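Local structure of beta-glucoside phosphorylase BglX (Unidentified, 5VQE) at residues S112-A117 and N528-N533. The protein probably acts as a glycoside hydrolase family 3 phosphorylase, cleaving beta-glucosides with phosphate to release glucose 1-phosphate. Sequence-based numbering, arbitrary orientation.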
loop_
_atom_site.group_PDB
_atom_site.type_symbol
_atom_site.label_atom_id
_atom_site.label_comp_id
_atom_site.label_asym_id
_atom_site.label_seq_id
_atom_site.Cartn_x
_atom_site.Cartn_y
_atom_site.Cartn_z
ATOM N N SER A 112 3.674 -7.190 -5.419
ATOM C CA SER A 112 3.687 -6.566 -4.107
ATOM C C SER A 112 5.065 -5.954 -3.866
ATOM O O SER A 112 6.057 -6.379 -4.466
ATOM C CB SER A 112 3.369 -7.588 -3.013
ATOM O OG SER A 112 4.394 -8.573 -2.926
ATOM N N PRO A 113 5.156 -4.948 -2.991
ATOM C CA PRO A 113 6.485 -4.411 -2.655
ATOM C C PRO A 113 7.433 -5.458 -2.099
ATOM O O PRO A 113 8.641 -5.412 -2.380
ATOM C CB PRO A 113 6.162 -3.320 -1.627
ATOM C CG PRO A 113 4.793 -2.860 -2.008
ATOM C CD PRO A 113 4.071 -4.100 -2.466
ATOM N N MET A 114 6.927 -6.412 -1.316
ATOM C CA MET A 114 7.825 -7.398 -0.737
ATOM C C MET A 114 8.385 -8.315 -1.812
ATOM O O MET A 114 9.554 -8.706 -1.746
ATOM C CB MET A 114 7.119 -8.213 0.346
ATOM C CG MET A 114 8.067 -9.169 1.035
ATOM S SD MET A 114 7.322 -10.103 2.359
ATOM C CE MET A 114 7.247 -8.837 3.640
ATOM N N GLY A 115 7.574 -8.652 -2.817
ATOM C CA GLY A 115 8.096 -9.402 -3.948
ATOM C C GLY A 115 9.221 -8.661 -4.644
ATOM O O GLY A 115 10.253 -9.242 -4.978
ATOM N N VAL A 116 9.030 -7.365 -4.874
ATOM C CA VAL A 116 10.109 -6.520 -5.373
ATOM C C VAL A 116 11.326 -6.600 -4.460
ATOM O O VAL A 116 12.468 -6.684 -4.928
ATOM C CB VAL A 116 9.604 -5.075 -5.510
ATOM C CG1 VAL A 116 10.772 -4.104 -5.753
ATOM C CG2 VAL A 116 8.576 -5.001 -6.629
ATOM N N ALA A 117 11.106 -6.541 -3.144
ATOM C CA ALA A 117 12.226 -6.578 -2.208
ATOM C C ALA A 117 12.975 -7.901 -2.289
ATOM O O ALA A 117 14.199 -7.936 -2.111
ATOM C CB ALA A 117 11.733 -6.354 -0.781
ATOM N N ASN A 528 7.887 -19.057 -1.076
ATOM C CA ASN A 528 7.208 -17.769 -1.007
ATOM C C ASN A 528 7.282 -17.091 -2.369
ATOM O O ASN A 528 8.373 -16.931 -2.924
ATOM C CB ASN A 528 7.846 -16.872 0.053
ATOM C CG ASN A 528 7.264 -17.083 1.436
ATOM O OD1 ASN A 528 6.107 -17.477 1.586
ATOM N ND2 ASN A 528 8.059 -16.792 2.458
ATOM N N ALA A 529 6.122 -16.677 -2.890
ATOM C CA ALA A 529 6.041 -15.942 -4.143
ATOM C C ALA A 529 5.535 -14.511 -3.985
ATOM O O ALA A 529 5.651 -13.730 -4.935
ATOM C CB ALA A 529 5.138 -16.690 -5.132
ATOM N N TYR A 530 4.942 -14.166 -2.834
ATOM C CA TYR A 530 4.636 -12.793 -2.419
ATOM C C TYR A 530 3.502 -12.124 -3.191
ATOM O O TYR A 530 2.917 -11.148 -2.705
ATOM C CB TYR A 530 5.871 -11.896 -2.529
ATOM C CG TYR A 530 7.142 -12.462 -1.947
ATOM C CD1 TYR A 530 7.342 -12.516 -0.576
ATOM C CD2 TYR A 530 8.159 -12.916 -2.777
ATOM C CE1 TYR A 530 8.507 -13.026 -0.042
ATOM C CE2 TYR A 530 9.328 -13.424 -2.258
ATOM C CZ TYR A 530 9.499 -13.480 -0.889
ATOM O OH TYR A 530 10.666 -13.985 -0.365
ATOM N N THR A 531 3.203 -12.600 -4.399
ATOM C CA THR A 531 2.216 -11.975 -5.266
ATOM C C THR A 531 1.404 -13.040 -5.980
ATOM O O THR A 531 1.972 -13.998 -6.505
ATOM C CB THR A 531 2.892 -11.091 -6.320
ATOM O OG1 THR A 531 3.782 -10.164 -5.683
ATOM C CG2 THR A 531 1.862 -10.343 -7.136
ATOM N N SER A 532 0.086 -12.855 -6.038
ATOM C CA SER A 532 -0.801 -13.794 -6.726
ATOM C C SER A 532 -1.327 -13.114 -7.988
ATOM O O SER A 532 -2.414 -12.539 -8.007
ATOM C CB SER A 532 -1.934 -14.253 -5.827
ATOM O OG SER A 532 -2.642 -15.325 -6.444
ATOM N N ASN A 533 -0.524 -13.160 -9.049
ATOM C CA ASN A 533 -0.970 -12.691 -10.352
ATOM C C ASN A 533 -0.469 -13.655 -11.418
ATOM O O ASN A 533 0.278 -14.596 -11.140
ATOM C CB ASN A 533 -0.507 -11.252 -10.634
ATOM C CG ASN A 533 1.000 -11.105 -10.690
ATOM O OD1 ASN A 533 1.748 -12.083 -10.686
ATOM N ND2 ASN A 533 1.455 -9.859 -10.752
#
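The ring of Tyr-530 lies against the start of helix 113-119, with the carbonyl O of Met-114 over one of its faces and the CA of Gly-115 approaching obliquely. The opposite face carries the backbone C of Asn-528, offset toward the rim. The side chain of Met-114 crosses that of Tyr-530 at about a right angle, its CG and SD meeting CD1 and CE1, with CG 3.8 Å from CD1. Met-114 SD stands 4.8 Å from the centroid of the Tyr-530 ring, an oblique Met-aromatic contact. With no side chain, Gly-115 brings its CA to 3.6 Å from CB of Tyr-530, where a CB of its own would be tight. Ser-112 is the N-cap: chi1 of 66° sets OG between the backbone N and the carbonyl carbon, where it accepts from Gly-115 N (3.2 Å) and donates to Tyr-530 O (3.0 Å), reaching that carbonyl from above its plane. Nearly straight, at 165°, the bond from Ser-112 N to Thr-531 OG1 adds a second polar link. Without the hydroxyl, as with an alanine at Ser-112, Gly-115 N would probably lose its side-chain cap and the carbonyl of Tyr-530 this donor. Tyr-530 OH bonds Thr-393 at the start of strand 393-397. The contact joins the first turn of helix 113-119, in the family 3 N-terminal TIM-barrel region, to the loop linking strand 525-528 with helix 534-544.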